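Local coordinates for uncharacterized protein lp_0118 (Lactobacillus plantarum, PDB 3K2Y) that is of unknown function but carries a HIRAN domain and probably binds nucleic acid, possibly together with zinc, at residues A[9-14]-A[61-66]; A[27-32]-A[86-91]; A[34-39]-A[55-60]. All blocks are in the same frame, centred on the assembly; numbering follows the deposited sequence.

Contact 1: A[9-14]-A[61-66]; sequences DTVTVV and GYIARY
Ile63 leans across to Val11 on the buried side of the sheet, the two side chains crossing obliquely. Ile63 CD1 comes to 3.6 Å from Val11 CG2, and Ile63 CG2 lies by Val11 CB. With CG1 of Ile63 turned beside its own backbone N (chi1 -59°), the end of the chain swings toward strand 9-14. Val13 points the same way as Ile63, its antiparallel non-hydrogen-bonded partner. Its CG1, anti to N at -173°, rests alongside the Tyr62 backbone, 3.4 Å from Tyr62 O. These strands are neighbours in the six-stranded antiparallel barrel of the HIRAN domain, and strand 96-103 runs along the other edge of 9-14. Val14 and Tyr62 make the hydrogen-bonded pair: Val14 N to Tyr62 O at 2.8 Å, the donor lying in the carbonyl plane, and Tyr62 N to Val14 O at 2.9 Å. Gly61 suits the spot twice over: its backbone angles call for glycine, and a CB would run into Val14 O. Beyond the strand, Ala64 N still reaches Thr12 O at 3.0 Å. On the face carrying Val14 and Tyr62, Val14 CG1 also touches Ala64 CB, while the Tyr62 ring turns off from strand 9-14, its OH bonded to Lys59 NZ and Glu40 OE1 and its side chain packed on Tyr45 of the second subunit. Tyr66 turns back toward Thr12, its OH 3.7 Å from Thr12 OG1 with no hydrogen bond between them.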
ATOM      1  N   ASP A   9      18.308  14.550   1.268  1.00 31.38           N
ATOM      2  CA  ASP A   9      18.764  13.794   0.113  1.00 30.62           C
ATOM      3  C   ASP A   9      17.652  13.652  -0.912  1.00 30.73           C
ATOM      4  O   ASP A   9      16.553  14.168  -0.720  1.00 32.25           O
ATOM      5  CB  ASP A   9      19.258  12.411   0.534  1.00 31.06           C
ATOM      6  CG  ASP A   9      20.526  12.005  -0.195  1.00 32.46           C
ATOM      7  OD1 ASP A   9      20.610  12.224  -1.426  1.00 31.52           O
ATOM      8  OD2 ASP A   9      21.437  11.463   0.464  1.00 34.00           O
ATOM      9  N   THR A  10      17.945  12.955  -2.003  1.00 29.87           N
ATOM     10  CA  THR A  10      16.970  12.754  -3.062  1.00 28.35           C
ATOM     11  C   THR A  10      16.296  11.395  -2.959  1.00 28.22           C
ATOM     12  O   THR A  10      16.898  10.425  -2.502  1.00 26.81           O
ATOM     13  CB  THR A  10      17.629  12.866  -4.447  1.00 29.17           C
ATOM     14  OG1 THR A  10      18.760  11.992  -4.509  1.00 29.20           O
ATOM     15  CG2 THR A  10      18.076  14.290  -4.710  1.00 31.21           C
ATOM     16  N   VAL A  11      15.039  11.333  -3.381  1.00 26.82           N
ATOM     17  CA  VAL A  11      14.288  10.086  -3.347  1.00 26.04           C
ATOM     18  C   VAL A  11      13.449   9.943  -4.611  1.00 25.71           C
ATOM     19  O   VAL A  11      13.235  10.910  -5.345  1.00 22.30           O
ATOM     20  CB  VAL A  11      13.342  10.010  -2.115  1.00 25.69           C
ATOM     21  CG1 VAL A  11      14.148  10.063  -0.829  1.00 25.30           C
ATOM     22  CG2 VAL A  11      12.335  11.138  -2.160  1.00 23.99           C
ATOM     23  N   THR A  12      12.984   8.725  -4.861  1.00 27.26           N
ATOM     24  CA  THR A  12      12.160   8.453  -6.028  1.00 28.06           C
ATOM     25  C   THR A  12      10.735   8.206  -5.559  1.00 28.10           C
ATOM     26  O   THR A  12      10.519   7.640  -4.487  1.00 26.19           O
ATOM     27  CB  THR A  12      12.657   7.209  -6.781  1.00 29.24           C
ATOM     28  OG1 THR A  12      14.056   7.351  -7.068  1.00 34.57           O
ATOM     29  CG2 THR A  12      11.888   7.038  -8.084  1.00 27.93           C
ATOM     30  N   VAL A  13       9.767   8.641  -6.357  1.00 29.46           N
ATOM     31  CA  VAL A  13       8.364   8.455  -6.018  1.00 31.00           C
ATOM     32  C   VAL A  13       7.782   7.361  -6.903  1.00 32.50           C
ATOM     33  O   VAL A  13       7.711   7.507  -8.123  1.00 33.02           O
ATOM     34  CB  VAL A  13       7.554   9.753  -6.220  1.00 30.03           C
ATOM     35  CG1 VAL A  13       6.142   9.564  -5.705  1.00 29.66           C
ATOM     36  CG2 VAL A  13       8.227  10.908  -5.500  1.00 32.49           C
ATOM     37  N   VAL A  14       7.370   6.264  -6.278  1.00 32.80           N
ATOM     38  CA  VAL A  14       6.803   5.134  -6.999  1.00 30.61           C
ATOM     39  C   VAL A  14       5.307   5.009  -6.739  1.00 32.07           C
ATOM     40  O   VAL A  14       4.720   5.821  -6.016  1.00 32.28           O
ATOM     41  CB  VAL A  14       7.483   3.819  -6.573  1.00 29.94           C
ATOM     42  CG1 VAL A  14       8.974   3.900  -6.840  1.00 27.75           C
ATOM     43  CG2 VAL A  14       7.229   3.555  -5.097  1.00 29.59           C
ATOM     44  N   GLY A  61       2.028   9.552  -5.251  1.00 28.55           N
ATOM     45  CA  GLY A  61       2.548   8.218  -5.015  1.00 24.79           C
ATOM     46  C   GLY A  61       3.164   8.057  -3.640  1.00 24.27           C
ATOM     47  O   GLY A  61       2.650   8.588  -2.658  1.00 21.65           O
ATOM     48  N   TYR A  62       4.268   7.316  -3.571  1.00 24.07           N
ATOM     49  CA  TYR A  62       4.962   7.071  -2.311  1.00 22.43           C
ATOM     50  C   TYR A  62       6.465   7.162  -2.463  1.00 24.05           C
ATOM     51  O   TYR A  62       6.992   7.071  -3.572  1.00 24.31           O
ATOM     52  CB  TYR A  62       4.638   5.674  -1.776  1.00 21.47           C
ATOM     53  CG  TYR A  62       3.244   5.525  -1.236  1.00 21.19           C
ATOM     54  CD1 TYR A  62       2.163   5.301  -2.084  1.00 20.52           C
ATOM     55  CD2 TYR A  62       3.000   5.647   0.129  1.00 21.27           C
ATOM     56  CE1 TYR A  62       0.869   5.207  -1.584  1.00 21.29           C
ATOM     57  CE2 TYR A  62       1.715   5.556   0.638  1.00 25.97           C
ATOM     58  CZ  TYR A  62       0.654   5.339  -0.221  1.00 23.47           C
ATOM     59  OH  TYR A  62      -0.620   5.290   0.289  1.00 24.84           O
ATOM     60  N   ILE A  63       7.155   7.340  -1.338  1.00 25.19           N
ATOM     61  CA  ILE A  63       8.615   7.377  -1.343  1.00 25.36           C
ATOM     62  C   ILE A  63       8.974   5.902  -1.499  1.00 24.42           C
ATOM     63  O   ILE A  63       8.417   5.064  -0.794  1.00 21.71           O
ATOM     64  CB  ILE A  63       9.198   7.859   0.013  1.00 26.01           C
ATOM     65  CG1 ILE A  63       8.689   9.265   0.355  1.00 27.43           C
ATOM     66  CG2 ILE A  63      10.723   7.823  -0.039  1.00 23.66           C
ATOM     67  CD1 ILE A  63       9.294  10.372  -0.469  1.00 30.10           C
ATOM     68  N   ALA A  64       9.885   5.584  -2.413  1.00 26.90           N
ATOM     69  CA  ALA A  64      10.299   4.199  -2.638  1.00 27.01           C
ATOM     70  C   ALA A  64      10.621   3.495  -1.321  1.00 28.48           C
ATOM     71  O   ALA A  64      11.245   4.076  -0.432  1.00 28.24           O
ATOM     72  CB  ALA A  64      11.501   4.161  -3.561  1.00 24.33           C
ATOM     73  N   ARG A  65      10.190   2.240  -1.210  1.00 30.66           N
ATOM     74  CA  ARG A  65      10.393   1.427  -0.009  1.00 33.25           C
ATOM     75  C   ARG A  65      11.847   1.298   0.447  1.00 34.31           C
ATOM     76  O   ARG A  65      12.115   1.155   1.643  1.00 33.87           O
ATOM     77  CB  ARG A  65       9.794   0.031  -0.219  1.00 33.45           C
ATOM     78  CG  ARG A  65       9.973  -0.918   0.956  1.00 38.02           C
ATOM     79  CD  ARG A  65       9.240  -2.230   0.724  1.00 40.07           C
ATOM     80  NE  ARG A  65       7.789  -2.059   0.741  1.00 43.52           N
ATOM     81  CZ  ARG A  65       6.916  -3.011   0.423  1.00 45.71           C
ATOM     82  NH1 ARG A  65       7.342  -4.214   0.056  1.00 45.61           N
ATOM     83  NH2 ARG A  65       5.615  -2.762   0.471  1.00 45.57           N
ATOM     84  N   TYR A  66      12.783   1.349  -0.497  1.00 34.27           N
ATOM     85  CA  TYR A  66      14.201   1.245  -0.157  1.00 35.17           C
ATOM     86  C   TYR A  66      14.792   2.603   0.245  1.00 34.32           C
ATOM     87  O   TYR A  66      16.011   2.755   0.327  1.00 34.29           O
ATOM     88  CB  TYR A  66      14.980   0.654  -1.337  1.00 35.54           C
ATOM     89  CG  TYR A  66      14.854   1.455  -2.606  1.00 36.68           C
ATOM     90  CD1 TYR A  66      15.754   2.476  -2.903  1.00 36.42           C
ATOM     91  CD2 TYR A  66      13.803   1.222  -3.493  1.00 37.34           C
ATOM     92  CE1 TYR A  66      15.609   3.251  -4.053  1.00 37.17           C
ATOM     93  CE2 TYR A  66      13.647   1.990  -4.643  1.00 37.15           C
ATOM     94  CZ  TYR A  66      14.551   3.002  -4.915  1.00 37.82           C
ATOM     95  OH  TYR A  66      14.387   3.765  -6.048  1.00 40.86           O
TER

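Contact 2: A[27-32]-A[86-91]; sequences TTLRVG and TVLDQQ
Leu29 and Leu88 lie alongside each other, pointing opposite ways, with Leu29 CD2 3.9 Å from Leu88 CD1. Leu88 heads straight for the other segment; Leu29 sets out to the side, and its CG, anti to the backbone N (chi1 169°), brings the end across. Val31 touches the same Leu88 nearer its root: Val31 CG2 sits 3.9 Å from Leu88 CB, and its other methyl, CG1, lies 3.7 Å from Thr86 O. At the far end the extended Gln90 brings NE2 to 3.7 Å from Thr27 N, two donors side by side with no bond between them.

One shell further out, backbone and side-chain contacts place these residues. Gly32, at a positive phi, is tied to Val85 of strand 80-87, while Thr86 and Val87 both face Glu96 in a classic beta bulge just before the chain leaves the barrel sheet. Thr28 OG1 bonds to Thr25 O, holding the start of 27-32 to helix 22-25, and Gln90 packs on Leu26.

With no hydrogen bond or salt bridge across it, this surface contact depends on van der Waals packing round Leu88, and the Gln90 end adds only a loose approach of two donors.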
ATOM      1  N   THR A  27       0.274  16.972 -14.109  1.00 58.60           N
ATOM      2  CA  THR A  27       0.193  18.193 -14.900  1.00 59.66           C
ATOM      3  C   THR A  27       0.203  19.415 -13.988  1.00 59.95           C
ATOM      4  O   THR A  27       0.690  20.476 -14.367  1.00 59.23           O
ATOM      5  CB  THR A  27      -1.097  18.225 -15.747  1.00 60.18           C
ATOM      6  OG1 THR A  27      -1.238  16.986 -16.455  1.00 59.55           O
ATOM      7  CG2 THR A  27      -1.045  19.370 -16.749  1.00 60.47           C
ATOM      8  N   THR A  28      -0.345  19.264 -12.785  1.00 60.84           N
ATOM      9  CA  THR A  28      -0.386  20.363 -11.825  1.00 61.71           C
ATOM     10  C   THR A  28       0.970  20.502 -11.135  1.00 61.11           C
ATOM     11  O   THR A  28       1.107  21.223 -10.143  1.00 61.50           O
ATOM     12  CB  THR A  28      -1.472  20.134 -10.745  1.00 62.85           C
ATOM     13  OG1 THR A  28      -1.117  19.010  -9.929  1.00 62.40           O
ATOM     14  CG2 THR A  28      -2.820  19.871 -11.399  1.00 63.48           C
ATOM     15  N   LEU A  29       1.968  19.812 -11.677  1.00 59.45           N
ATOM     16  CA  LEU A  29       3.314  19.832 -11.122  1.00 58.63           C
ATOM     17  C   LEU A  29       4.375  20.061 -12.190  1.00 58.25           C
ATOM     18  O   LEU A  29       4.311  19.496 -13.284  1.00 58.40           O
ATOM     19  CB  LEU A  29       3.583  18.512 -10.386  1.00 58.65           C
ATOM     20  CG  LEU A  29       4.995  18.147  -9.918  1.00 57.15           C
ATOM     21  CD1 LEU A  29       4.910  17.024  -8.901  1.00 56.59           C
ATOM     22  CD2 LEU A  29       5.854  17.722 -11.106  1.00 57.03           C
ATOM     23  N   ARG A  30       5.355  20.893 -11.857  1.00 57.55           N
ATOM     24  CA  ARG A  30       6.455  21.207 -12.763  1.00 57.33           C
ATOM     25  C   ARG A  30       7.777  21.030 -12.023  1.00 55.63           C
ATOM     26  O   ARG A  30       7.841  21.218 -10.811  1.00 57.27           O
ATOM     27  CB  ARG A  30       6.340  22.652 -13.264  1.00 58.06           C
ATOM     28  CG  ARG A  30       5.879  22.790 -14.712  1.00 58.85           C
ATOM     29  CD  ARG A  30       4.442  22.326 -14.920  1.00 58.63           C
ATOM     30  NE  ARG A  30       4.097  22.282 -16.341  1.00 58.67           N
ATOM     31  CZ  ARG A  30       2.895  21.966 -16.816  1.00 58.10           C
ATOM     32  NH1 ARG A  30       1.910  21.666 -15.985  1.00 56.64           N
ATOM     33  NH2 ARG A  30       2.681  21.942 -18.124  1.00 57.33           N
ATOM     34  N   VAL A  31       8.827  20.663 -12.750  1.00 52.35           N
ATOM     35  CA  VAL A  31      10.139  20.476 -12.142  1.00 49.04           C
ATOM     36  C   VAL A  31      10.499  21.692 -11.289  1.00 47.08           C
ATOM     37  O   VAL A  31      10.164  22.823 -11.640  1.00 46.72           O
ATOM     38  CB  VAL A  31      11.226  20.286 -13.220  1.00 48.85           C
ATOM     39  CG1 VAL A  31      12.591  20.113 -12.571  1.00 47.95           C
ATOM     40  CG2 VAL A  31      10.886  19.084 -14.085  1.00 48.81           C
ATOM     41  N   GLY A  32      11.174  21.453 -10.169  1.00 45.02           N
ATOM     42  CA  GLY A  32      11.565  22.543  -9.291  1.00 41.08           C
ATOM     43  C   GLY A  32      10.429  23.066  -8.429  1.00 39.60           C
ATOM     44  O   GLY A  32      10.559  24.102  -7.777  1.00 39.17           O
ATOM     45  N   THR A  86      12.678  17.214  -8.420  1.00 42.24           N
ATOM     46  CA  THR A  86      14.010  17.280  -8.999  1.00 45.87           C
ATOM     47  C   THR A  86      14.039  16.780 -10.451  1.00 48.34           C
ATOM     48  O   THR A  86      14.681  17.391 -11.313  1.00 48.82           O
ATOM     49  CB  THR A  86      15.002  16.466  -8.121  1.00 45.86           C
ATOM     50  OG1 THR A  86      16.144  17.274  -7.823  1.00 49.26           O
ATOM     51  CG2 THR A  86      15.441  15.185  -8.810  1.00 44.74           C
ATOM     52  N   VAL A  87      13.329  15.682 -10.714  1.00 49.57           N
ATOM     53  CA  VAL A  87      13.246  15.079 -12.049  1.00 50.85           C
ATOM     54  C   VAL A  87      11.808  14.633 -12.297  1.00 51.93           C
ATOM     55  O   VAL A  87      11.148  14.145 -11.383  1.00 51.83           O
ATOM     56  CB  VAL A  87      14.169  13.851 -12.159  1.00 50.36           C
ATOM     57  CG1 VAL A  87      13.924  13.125 -13.471  1.00 50.66           C
ATOM     58  CG2 VAL A  87      15.610  14.286 -12.063  1.00 50.80           C
ATOM     59  N   LEU A  88      11.319  14.779 -13.524  1.00 53.35           N
ATOM     60  CA  LEU A  88       9.946  14.379 -13.789  1.00 54.84           C
ATOM     61  C   LEU A  88       9.747  13.209 -14.754  1.00 56.14           C
ATOM     62  O   LEU A  88       9.104  12.229 -14.385  1.00 56.73           O
ATOM     63  CB  LEU A  88       9.167  15.585 -14.318  1.00 20.00           C
ATOM     64  CG  LEU A  88       7.713  15.330 -14.720  1.00 20.00           C
ATOM     65  CD1 LEU A  88       6.892  14.895 -13.515  1.00 20.00           C
ATOM     66  CD2 LEU A  88       7.107  16.566 -15.368  1.00 20.00           C
ATOM     67  N   ASP A  89      10.280  13.292 -15.972  1.00 56.94           N
ATOM     68  CA  ASP A  89      10.112  12.204 -16.949  1.00 57.77           C
ATOM     69  C   ASP A  89       8.638  11.779 -16.979  1.00 57.17           C
ATOM     70  O   ASP A  89       8.307  10.601 -16.864  1.00 58.06           O
ATOM     71  CB  ASP A  89      11.009  11.014 -16.604  1.00 20.00           C
ATOM     72  CG  ASP A  89      12.475  11.294 -16.872  1.00 20.00           C
ATOM     73  OD1 ASP A  89      12.774  12.280 -17.578  1.00 20.00           O
ATOM     74  OD2 ASP A  89      13.398  10.584 -16.417  1.00 20.00           O
ATOM     75  N   GLN A  90       7.765  12.766 -17.146  1.00 57.00           N
ATOM     76  CA  GLN A  90       6.315  12.586 -17.154  1.00 57.02           C
ATOM     77  C   GLN A  90       5.648  11.512 -18.016  1.00 58.26           C
ATOM     78  O   GLN A  90       4.545  11.074 -17.696  1.00 59.24           O
ATOM     79  CB  GLN A  90       5.664  13.924 -17.467  1.00 56.42           C
ATOM     80  CG  GLN A  90       4.165  13.907 -17.346  1.00 55.28           C
ATOM     81  CD  GLN A  90       3.576  15.281 -17.519  1.00 55.22           C
ATOM     82  OE1 GLN A  90       3.889  15.981 -18.482  1.00 55.45           O
ATOM     83  NE2 GLN A  90       2.713  15.680 -16.588  1.00 55.38           N
ATOM     84  N   GLN A  91       6.270  11.099 -19.113  1.00 58.17           N
ATOM     85  CA  GLN A  91       5.636  10.078 -19.940  1.00 58.52           C
ATOM     86  C   GLN A  91       5.877   8.690 -19.382  1.00 58.00           C
ATOM     87  O   GLN A  91       5.166   7.739 -19.713  1.00 58.72           O
ATOM     88  CB  GLN A  91       6.149  10.163 -21.379  1.00 20.00           C
ATOM     89  CG  GLN A  91       5.756  11.437 -22.106  1.00 20.00           C
ATOM     90  CD  GLN A  91       4.256  11.615 -22.206  1.00 20.00           C
ATOM     91  OE1 GLN A  91       3.526  10.651 -22.442  1.00 20.00           O
ATOM     92  NE2 GLN A  91       3.790  12.847 -22.026  1.00 20.00           N
TER

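Contact 3: A[34-39]-A[55-60]; sequences AVLLQR and LQHAKL
Van der Waals contacts, mostly between aliphatic side chains and with no hydrogen bond across, bring Leu36 against Leu55 and His57 and Val35 against Leu60, where strand 34-39 meets the turn leading into strand 59-63 and the start of that strand. Leu36 and Leu55 cross at about a right angle, their CD2 methyls 4.0 Å apart. The other branch of Leu36, CD1, comes up obliquely to the His57 ring, 3.3 Å from CE1. Leu36 keeps CG beside its backbone N (chi1 -57°), which sends the fork out to meet both residues. Leu55 also lays its CG 3.6 Å from Ala34 O. The two segments are not paired with each other: strand 50-53 lies between 34-39 and 59-63 in the barrel, with Leu36 bonded through its backbone to Trp53 and Leu60 to Val52, and residues 55-58 belong to the loop joining strands 50-53 and 59-63 as a hairpin. The contact thus spans one strand. An alanine at Leu36 would take away both methyls and is likely to open a gap beside Leu55 and leave the His57 ring freer to turn. Leu55 O sits over one face of that ring, 3.5 Å from its plane and displaced from the centre. On the buried side, Val35 CG1 meets Leu60 CD2 at 4.1 Å. Val35 also packs on Val52, and Leu60 on Thr25 of helix 22-25 and on Leu95.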
ATOM      1  N   ALA A  34       7.597  22.526  -5.284  1.00 31.79           N
ATOM      2  CA  ALA A  34       7.570  21.843  -3.999  1.00 31.73           C
ATOM      3  C   ALA A  34       6.368  20.903  -3.908  1.00 30.79           C
ATOM      4  O   ALA A  34       5.357  21.107  -4.586  1.00 29.94           O
ATOM      5  CB  ALA A  34       7.524  22.860  -2.868  1.00 30.51           C
ATOM      6  N   VAL A  35       6.492  19.868  -3.078  1.00 30.00           N
ATOM      7  CA  VAL A  35       5.416  18.901  -2.866  1.00 26.47           C
ATOM      8  C   VAL A  35       5.290  18.620  -1.379  1.00 26.76           C
ATOM      9  O   VAL A  35       6.249  18.790  -0.623  1.00 25.34           O
ATOM     10  CB  VAL A  35       5.671  17.566  -3.607  1.00 24.71           C
ATOM     11  CG1 VAL A  35       5.556  17.773  -5.111  1.00 24.77           C
ATOM     12  CG2 VAL A  35       7.044  17.019  -3.251  1.00 23.10           C
ATOM     13  N   LEU A  36       4.104  18.194  -0.960  1.00 26.85           N
ATOM     14  CA  LEU A  36       3.849  17.901   0.442  1.00 27.20           C
ATOM     15  C   LEU A  36       4.054  16.419   0.771  1.00 27.44           C
ATOM     16  O   LEU A  36       3.823  15.546  -0.068  1.00 27.69           O
ATOM     17  CB  LEU A  36       2.422  18.326   0.798  1.00 25.90           C
ATOM     18  CG  LEU A  36       2.061  19.793   0.534  1.00 26.98           C
ATOM     19  CD1 LEU A  36       0.578  19.997   0.754  1.00 25.50           C
ATOM     20  CD2 LEU A  36       2.864  20.711   1.444  1.00 24.77           C
ATOM     21  N   LEU A  37       4.494  16.145   1.995  1.00 27.16           N
ATOM     22  CA  LEU A  37       4.721  14.776   2.442  1.00 26.18           C
ATOM     23  C   LEU A  37       3.745  14.384   3.544  1.00 26.27           C
ATOM     24  O   LEU A  37       3.369  15.206   4.382  1.00 27.69           O
ATOM     25  CB  LEU A  37       6.156  14.609   2.944  1.00 27.23           C
ATOM     26  CG  LEU A  37       7.242  14.188   1.950  1.00 28.51           C
ATOM     27  CD1 LEU A  37       7.216  15.075   0.721  1.00 31.26           C
ATOM     28  CD2 LEU A  37       8.596  14.262   2.640  1.00 28.47           C
ATOM     29  N   GLN A  38       3.336  13.119   3.535  1.00 26.13           N
ATOM     30  CA  GLN A  38       2.406  12.612   4.526  1.00 24.82           C
ATOM     31  C   GLN A  38       2.831  11.246   5.035  1.00 24.99           C
ATOM     32  O   GLN A  38       2.977  10.296   4.262  1.00 24.99           O
ATOM     33  CB  GLN A  38       1.001  12.506   3.934  1.00 28.70           C
ATOM     34  CG  GLN A  38      -0.061  12.139   4.959  1.00 32.39           C
ATOM     35  CD  GLN A  38      -1.445  12.014   4.350  1.00 36.34           C
ATOM     36  OE1 GLN A  38      -1.780  10.998   3.735  1.00 37.49           O
ATOM     37  NE2 GLN A  38      -2.255  13.055   4.507  1.00 36.51           N
ATOM     38  N   ARG A  39       3.026  11.158   6.344  1.00 22.93           N
ATOM     39  CA  ARG A  39       3.416   9.917   6.982  1.00 21.05           C
ATOM     40  C   ARG A  39       2.175   9.046   7.160  1.00 22.19           C
ATOM     41  O   ARG A  39       1.144   9.507   7.652  1.00 19.12           O
ATOM     42  CB  ARG A  39       4.041  10.207   8.351  1.00 19.53           C
ATOM     43  CG  ARG A  39       4.532   8.973   9.078  1.00 22.20           C
ATOM     44  CD  ARG A  39       5.733   8.361   8.372  1.00 27.30           C
ATOM     45  NE  ARG A  39       5.835   6.922   8.606  1.00 31.90           N
ATOM     46  CZ  ARG A  39       5.982   6.369   9.803  1.00 33.33           C
ATOM     47  NH1 ARG A  39       6.044   7.134  10.882  1.00 36.81           N
ATOM     48  NH2 ARG A  39       6.064   5.056   9.927  1.00 33.03           N
ATOM     49  N   LEU A  55       0.863  20.593  -4.002  1.00 34.88           N
ATOM     50  CA  LEU A  55       0.459  21.677  -3.115  1.00 35.20           C
ATOM     51  C   LEU A  55      -1.059  21.803  -3.116  1.00 36.39           C
ATOM     52  O   LEU A  55      -1.642  22.341  -2.178  1.00 36.89           O
ATOM     53  CB  LEU A  55       1.097  23.001  -3.554  1.00 31.01           C
ATOM     54  CG  LEU A  55       2.615  23.095  -3.396  1.00 30.69           C
ATOM     55  CD1 LEU A  55       3.091  24.475  -3.826  1.00 26.59           C
ATOM     56  CD2 LEU A  55       2.996  22.819  -1.939  1.00 28.64           C
ATOM     57  N   GLN A  56      -1.690  21.307  -4.179  1.00 38.24           N
ATOM     58  CA  GLN A  56      -3.145  21.348  -4.304  1.00 40.39           C
ATOM     59  C   GLN A  56      -3.751  20.123  -3.634  1.00 41.04           C
ATOM     60  O   GLN A  56      -4.970  19.959  -3.600  1.00 40.76           O
ATOM     61  CB  GLN A  56      -3.561  21.400  -5.781  1.00 40.66           C
ATOM     62  CG  GLN A  56      -3.519  22.801  -6.397  1.00 40.29           C
ATOM     63  CD  GLN A  56      -2.151  23.460  -6.284  1.00 40.30           C
ATOM     64  OE1 GLN A  56      -1.161  22.962  -6.823  1.00 39.83           O
ATOM     65  NE2 GLN A  56      -2.091  24.585  -5.578  1.00 39.16           N
ATOM     66  N   HIS A  57      -2.882  19.267  -3.107  1.00 41.62           N
ATOM     67  CA  HIS A  57      -3.300  18.063  -2.407  1.00 41.32           C
ATOM     68  C   HIS A  57      -3.822  16.951  -3.310  1.00 40.41           C
ATOM     69  O   HIS A  57      -4.899  16.405  -3.084  1.00 38.97           O
ATOM     70  CB  HIS A  57      -4.345  18.424  -1.352  1.00 42.79           C
ATOM     71  CG  HIS A  57      -3.849  19.408  -0.341  1.00 45.23           C
ATOM     72  ND1 HIS A  57      -2.910  19.082   0.613  1.00 46.33           N
ATOM     73  CD2 HIS A  57      -4.129  20.721  -0.163  1.00 46.60           C
ATOM     74  CE1 HIS A  57      -2.631  20.153   1.336  1.00 46.55           C
ATOM     75  NE2 HIS A  57      -3.356  21.160   0.886  1.00 48.24           N
ATOM     76  N   ALA A  58      -3.042  16.624  -4.334  1.00 39.27           N
ATOM     77  CA  ALA A  58      -3.386  15.553  -5.259  1.00 38.09           C
ATOM     78  C   ALA A  58      -2.278  14.524  -5.093  1.00 37.48           C
ATOM     79  O   ALA A  58      -1.099  14.846  -5.242  1.00 36.94           O
ATOM     80  CB  ALA A  58      -3.422  16.074  -6.691  1.00 38.94           C
ATOM     81  N   LYS A  59      -2.653  13.289  -4.777  1.00 35.59           N
ATOM     82  CA  LYS A  59      -1.670  12.237  -4.563  1.00 32.03           C
ATOM     83  C   LYS A  59      -0.814  11.962  -5.792  1.00 32.02           C
ATOM     84  O   LYS A  59      -1.307  11.952  -6.917  1.00 32.35           O
ATOM     85  CB  LYS A  59      -2.367  10.955  -4.114  1.00 31.12           C
ATOM     86  CG  LYS A  59      -1.424   9.916  -3.542  1.00 26.92           C
ATOM     87  CD  LYS A  59      -2.190   8.754  -2.952  1.00 25.35           C
ATOM     88  CE  LYS A  59      -1.276   7.861  -2.128  1.00 26.48           C
ATOM     89  NZ  LYS A  59      -2.028   6.754  -1.476  1.00 23.01           N
ATOM     90  N   LEU A  60       0.478  11.747  -5.555  1.00 31.46           N
ATOM     91  CA  LEU A  60       1.439  11.465  -6.614  1.00 29.33           C
ATOM     92  C   LEU A  60       2.001  10.059  -6.481  1.00 29.05           C
ATOM     93  O   LEU A  60       2.412   9.451  -7.470  1.00 29.21           O
ATOM     94  CB  LEU A  60       2.592  12.468  -6.564  1.00 32.30           C
ATOM     95  CG  LEU A  60       2.419  13.816  -7.262  1.00 32.86           C
ATOM     96  CD1 LEU A  60       1.127  14.463  -6.832  1.00 35.96           C
ATOM     97  CD2 LEU A  60       3.598  14.705  -6.924  1.00 34.95           C
TER

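How the contacts relate
From the N terminus, strand 9-14 comes first and meets 61-66, on one of its two neighbouring strands, so contact 1 closes a long loop. Inside that loop 27-32 begins contact 2, whose second half, 86-91, comes after 61-66; contacts 1 and 2 therefore cross. Contact 3 joins 34-39 to 55-60 and falls within the span of both. It hands strand 59-63 straight on to contact 1, where Val13 CG1 lies 4.1 Å from Leu60 O. Contact 2 reaches the same interior through Leu29, whose CD1 packs on Val35 CG1 and Leu60 CD2. Together they connect the first strand, strand 34-39, the hairpin loop, the loop after helix 22-25 and the end of strand 80-87 around one barrel.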